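Local coordinates for Low molecular weight phosphotyrosine phosphatase family protein (Streptococcus pyogenes, PDB 5GOT) that probably removes phosphate from phosphotyrosine in proteins by hydrolysis, as a low molecular weight protein tyrosine phosphatase, at residues 95-98 against 99-103; 106-110 against 111-115. All coordinates share one frame; numbering follows the deposited sequence.

Interaction 1. Residues 95-98 against 99-103; sequences EMSQ and HQWDS
Glu-95 and His-99, four residues apart across the C-terminal end of helix 87-96, lie side by side and meet through their polar ends: His-99 NE2 donates to Glu-95 OE1 at 2.8 Å. The carboxylate and ring planes stand 71° apart, and the imidazole reaches OE1 from above the carboxylate plane rather than within it. On the far side of the ring ND1 makes a straighter bond, 160° at the hydrogen, to Asp-102 OD2 at 2.7 Å; this partner lies in the ring plane and uses its syn lone pair. The imidazole is thus held between two carboxylates with both nitrogens donating, which is consistent with a protonated ring.

Backbone bonds set the turn that allows this. Gln-98 N to Glu-95 O at 2.9 Å, with His-99 N to Lys-94 O, forms a Schellman motif that ends the helix, Gln-98 being its positive-phi residue. It overlaps a type I' turn from Ser-97 to Gln-100, whose central residues Gln-98 and His-99 both have positive phi; Gln-100 N to Ser-97 O, 3.2 Å, ties it.

A water bridges the inside of the bend. It donates to Ser-97 OG at 2.6 Å and to Asp-102 OD1 at 2.8 Å, and accepts from Trp-101 N, so Asp-102 serves the water with one oxygen and His-99 with the other. With chi1 at 63°, OG lies between the backbone N and carbonyl carbon of Ser-97, and its main protein partner is Leu-93 O, one turn back in the helix.

The apolar contact is slight: Ser-97 CB approaches the edge of the indole, 4.0 Å from Trp-101 CD1.

Together these bonds turn the chain from helix 87-96 toward strand 105-107, while Ser-97 touches Phe-76 and Trp-101 touches Asn-77, both on helix 73-78.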
loop_
_atom_site.group_PDB
_atom_site.type_symbol
_atom_site.label_atom_id
_atom_site.label_comp_id
_atom_site.label_asym_id
_atom_site.label_seq_id
_atom_site.Cartn_x
_atom_site.Cartn_y
_atom_site.Cartn_z
ATOM N N GLU A 95 -1.479 10.657 -14.169
ATOM C CA GLU A 95 -2.403 11.266 -15.128
ATOM C C GLU A 95 -3.667 11.758 -14.436
ATOM O O GLU A 95 -4.118 12.885 -14.677
ATOM C CB GLU A 95 -2.773 10.291 -16.253
ATOM C CG GLU A 95 -1.669 9.371 -16.763
ATOM C CD GLU A 95 -0.476 10.093 -17.391
ATOM O OE1 GLU A 95 -0.443 11.357 -17.469
ATOM O OE2 GLU A 95 0.471 9.390 -17.843
ATOM N N MET A 96 -4.252 10.934 -13.561
ATOM C CA MET A 96 -5.493 11.341 -12.913
ATOM C C MET A 96 -5.307 12.572 -12.037
ATOM O O MET A 96 -6.281 13.292 -11.786
ATOM C CB MET A 96 -6.086 10.178 -12.104
ATOM C CG MET A 96 -5.321 9.770 -10.857
ATOM S SD MET A 96 -6.002 8.246 -10.151
ATOM C CE MET A 96 -7.681 8.774 -9.731
ATOM N N SER A 97 -4.079 12.861 -11.599
ATOM C CA SER A 97 -3.794 14.086 -10.861
ATOM C C SER A 97 -3.117 15.157 -11.718
ATOM O O SER A 97 -2.633 16.151 -11.167
ATOM C CB SER A 97 -2.929 13.781 -9.633
ATOM O OG SER A 97 -1.666 13.267 -10.020
ATOM N N GLN A 98 -3.057 14.967 -13.043
ATOM C CA GLN A 98 -2.450 15.930 -13.981
ATOM C C GLN A 98 -1.053 16.355 -13.544
ATOM O O GLN A 98 -0.668 17.523 -13.656
ATOM C CB GLN A 98 -3.329 17.166 -14.179
ATOM C CG GLN A 98 -4.763 16.866 -14.535
ATOM C CD GLN A 98 -5.668 17.114 -13.359
ATOM O OE1 GLN A 98 -5.719 18.228 -12.837
ATOM N NE2 GLN A 98 -6.372 16.076 -12.913
ATOM N N HIS A 99 -0.297 15.403 -13.018
ATOM C CA HIS A 99 1.124 15.586 -12.746
ATOM C C HIS A 99 1.393 16.727 -11.774
ATOM O O HIS A 99 2.498 17.279 -11.758
ATOM C CB HIS A 99 1.891 15.796 -14.052
ATOM C CG HIS A 99 1.909 14.590 -14.941
ATOM N ND1 HIS A 99 2.895 13.629 -14.871
ATOM C CD2 HIS A 99 1.072 14.197 -15.928
ATOM C CE1 HIS A 99 2.666 12.697 -15.777
ATOM N NE2 HIS A 99 1.563 13.015 -16.429
ATOM N N GLN A 100 0.406 17.088 -10.949
ATOM C CA GLN A 100 0.551 18.161 -9.974
ATOM C C GLN A 100 1.331 17.745 -8.734
ATOM O O GLN A 100 1.759 18.620 -7.964
ATOM C CB GLN A 100 -0.824 18.666 -9.544
ATOM C CG GLN A 100 -1.701 19.153 -10.678
ATOM C CD GLN A 100 -3.093 19.558 -10.192
ATOM O OE1 GLN A 100 -4.098 18.945 -10.571
ATOM N NE2 GLN A 100 -3.157 20.591 -9.351
ATOM N N TRP A 101 1.533 16.440 -8.536
ATOM C CA TRP A 101 2.088 15.891 -7.309
ATOM C C TRP A 101 3.108 14.788 -7.585
ATOM O O TRP A 101 3.250 13.864 -6.776
ATOM C CB TRP A 101 0.981 15.309 -6.431
ATOM C CG TRP A 101 -0.154 16.240 -6.205
ATOM C CD1 TRP A 101 -1.365 16.261 -6.862
ATOM C CD2 TRP A 101 -0.191 17.297 -5.253
ATOM N NE1 TRP A 101 -2.152 17.279 -6.358
ATOM C CE2 TRP A 101 -1.454 17.927 -5.371
ATOM C CE3 TRP A 101 0.720 17.776 -4.307
ATOM C CZ2 TRP A 101 -1.818 19.007 -4.576
ATOM C CZ3 TRP A 101 0.347 18.846 -3.507
ATOM C CH2 TRP A 101 -0.905 19.449 -3.650
ATOM N N ASP A 102 3.814 14.847 -8.718
ATOM C CA ASP A 102 4.603 13.683 -9.121
ATOM C C ASP A 102 5.671 13.340 -8.095
ATOM O O ASP A 102 6.048 12.172 -7.966
ATOM C CB ASP A 102 5.234 13.912 -10.489
ATOM C CG ASP A 102 4.246 13.752 -11.603
ATOM O OD1 ASP A 102 3.083 13.408 -11.314
ATOM O OD2 ASP A 102 4.631 13.950 -12.767
ATOM N N SER A 103 6.153 14.329 -7.339
ATOM C CA SER A 103 7.204 14.058 -6.369
ATOM C C SER A 103 6.705 13.344 -5.118
ATOM O O SER A 103 7.534 12.899 -4.313
ATOM C CB SER A 103 7.928 15.351 -5.966
ATOM O OG SER A 103 7.160 16.088 -5.044
HETATM O O HOH W 1 0.788 13.940 -9.780
#

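Interaction 2. Residues 106-110 against 111-115; sequences YLFRE and GGVPD
Arg-109 curls its side chain back over a type II beta turn, residues 109-112, to hydrogen-bond the carbonyl of Gly-112, the last residue of that turn. The turn lies just beyond strand 105-107, at the edge of the parallel sheet, and leads to helix 116-119.

Gly-111 holds the third position of the turn with phi at 87°; at its backbone angles a CB would be jammed against Glu-110 O, which by itself calls for glycine. Gly-111 N donates to a water at 3.2 Å, and that water in turn gives a weak hydrogen bond to Glu-110 OE1. Gly-112 is buried, and its positive phi with extended psi likewise calls for glycine. Across the turn Arg-109 O lies 2.9 Å from Gly-112 N, and the two CA atoms are 5.1 Å apart.

The aliphatic part of Arg-109 lies along the carbonyl of Gly-112, its CG 3.4 Å from Gly-112 O. Farther out, CD meets Val-113 CG2 at 3.6 Å, the two side chains crossing at about a right angle. The same methyl also touches Phe-108 CD2 at 3.5 Å, while the Phe-108 ring meets that of Trp-136. Arg-109 in addition touches Leu-128 on helix 122-140.

A bend at chi3, -61°, swings the guanidinium round: Arg-109 NH1 donates to Gly-112 O at 2.9 Å, with the oxygen exactly in the guanidinium plane and the N-H pointing at it at 160°.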
loop_
_atom_site.group_PDB
_atom_site.type_symbol
_atom_site.label_atom_id
_atom_site.label_comp_id
_atom_site.label_asym_id
_atom_site.label_seq_id
_atom_site.Cartn_x
_atom_site.Cartn_y
_atom_site.Cartn_z
ATOM N N TYR A 106 5.485 7.201 -5.848
ATOM C CA TYR A 106 6.587 6.249 -5.822
ATOM C C TYR A 106 6.120 4.878 -6.296
ATOM O O TYR A 106 4.951 4.516 -6.157
ATOM C CB TYR A 106 7.163 6.058 -4.405
ATOM C CG TYR A 106 7.740 7.297 -3.729
ATOM C CD1 TYR A 106 6.905 8.253 -3.160
ATOM C CD2 TYR A 106 9.120 7.475 -3.610
ATOM C CE1 TYR A 106 7.418 9.373 -2.523
ATOM C CE2 TYR A 106 9.649 8.604 -2.965
ATOM C CZ TYR A 106 8.785 9.537 -2.420
ATOM O OH TYR A 106 9.261 10.661 -1.771
ATOM N N LEU A 107 7.060 4.105 -6.821
ATOM C CA LEU A 107 6.836 2.693 -7.100
ATOM C C LEU A 107 7.184 1.872 -5.862
ATOM O O LEU A 107 8.258 2.045 -5.280
ATOM C CB LEU A 107 7.681 2.245 -8.293
ATOM C CG LEU A 107 7.510 0.780 -8.708
ATOM C CD1 LEU A 107 6.092 0.528 -9.182
ATOM C CD2 LEU A 107 8.507 0.446 -9.815
ATOM N N PHE A 108 6.282 0.959 -5.481
ATOM C CA PHE A 108 6.475 0.172 -4.264
ATOM C C PHE A 108 7.818 -0.553 -4.235
ATOM O O PHE A 108 8.483 -0.584 -3.193
ATOM C CB PHE A 108 5.332 -0.838 -4.097
ATOM C CG PHE A 108 5.440 -1.661 -2.850
ATOM C CD1 PHE A 108 4.966 -1.171 -1.640
ATOM C CD2 PHE A 108 5.989 -2.941 -2.889
ATOM C CE1 PHE A 108 5.057 -1.928 -0.480
ATOM C CE2 PHE A 108 6.079 -3.704 -1.742
ATOM C CZ PHE A 108 5.620 -3.193 -0.529
ATOM N N ARG A 109 8.215 -1.170 -5.348
ATOM C CA ARG A 109 9.503 -1.836 -5.420
ATOM C C ARG A 109 9.924 -1.904 -6.880
ATOM O O ARG A 109 9.092 -2.114 -7.764
ATOM C CB ARG A 109 9.458 -3.244 -4.790
ATOM C CG ARG A 109 8.699 -4.281 -5.604
ATOM C CD ARG A 109 8.678 -5.661 -4.907
ATOM N NE ARG A 109 10.010 -6.228 -4.699
ATOM C CZ ARG A 109 10.659 -6.971 -5.593
ATOM N NH1 ARG A 109 10.108 -7.229 -6.771
ATOM N NH2 ARG A 109 11.867 -7.451 -5.317
ATOM N N GLU A 110 11.213 -1.702 -7.127
ATOM C CA GLU A 110 11.713 -1.746 -8.493
ATOM C C GLU A 110 11.470 -3.123 -9.099
ATOM O O GLU A 110 11.675 -4.150 -8.446
ATOM C CB GLU A 110 13.200 -1.386 -8.512
ATOM C CG GLU A 110 13.431 0.077 -8.128
ATOM C CD GLU A 110 12.755 1.026 -9.095
ATOM O OE1 GLU A 110 13.079 0.981 -10.298
ATOM O OE2 GLU A 110 11.877 1.815 -8.666
ATOM N N GLY A 111 11.008 -3.135 -10.350
ATOM C CA GLY A 111 10.516 -4.355 -10.977
ATOM C C GLY A 111 9.045 -4.642 -10.718
ATOM O O GLY A 111 8.318 -5.084 -11.617
ATOM N N GLY A 112 8.599 -4.436 -9.485
ATOM C CA GLY A 112 7.187 -4.425 -9.159
ATOM C C GLY A 112 6.783 -5.627 -8.322
ATOM O O GLY A 112 7.588 -6.496 -7.985
ATOM N N VAL A 113 5.507 -5.641 -7.969
ATOM C CA VAL A 113 4.897 -6.743 -7.233
ATOM C C VAL A 113 3.977 -7.485 -8.196
ATOM O O VAL A 113 3.044 -6.875 -8.737
ATOM C CB VAL A 113 4.130 -6.239 -6.003
ATOM C CG1 VAL A 113 3.461 -7.385 -5.297
ATOM C CG2 VAL A 113 5.079 -5.528 -5.054
ATOM N N PRO A 114 4.216 -8.767 -8.469
ATOM C CA PRO A 114 3.322 -9.514 -9.363
ATOM C C PRO A 114 1.876 -9.398 -8.896
ATOM O O PRO A 114 1.587 -9.385 -7.699
ATOM C CB PRO A 114 3.841 -10.952 -9.268
ATOM C CG PRO A 114 5.275 -10.801 -8.853
ATOM C CD PRO A 114 5.309 -9.604 -7.949
ATOM N N ASP A 115 0.985 -9.252 -9.854
ATOM C CA ASP A 115 -0.425 -9.005 -9.621
ATOM C C ASP A 115 -1.125 -10.335 -9.366
ATOM O O ASP A 115 -1.295 -11.137 -10.296
ATOM C CB ASP A 115 -1.021 -8.275 -10.827
ATOM C CG ASP A 115 -2.441 -7.812 -10.589
ATOM O OD1 ASP A 115 -3.013 -8.120 -9.521
ATOM O OD2 ASP A 115 -2.992 -7.144 -11.485
HETATM O O HOH W 2 10.849 -0.687 -12.401
#

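How the interactions relate
Interaction 1 and interaction 2 follow one another in the chain, at the entrance to and the exit from strand 105-107; their centres are about 19 Å apart, and apart from adjoining in sequence they do not touch. The 95-103 bend is peripheral, about 18 Å from the centre of the chain, whereas 106-115 lies closer in, at about 11 Å. Of the two, 106-115 is the one with bonds to the probable active site: Val-113 O bonds Arg-14, the arginine of the family's phosphate-binding loop, and Asp-115, which begins the Asp-Pro motif of these phosphatases, N-caps helix 116-119 through Trp-117 N. Interaction 1 lies instead toward helix 73-78.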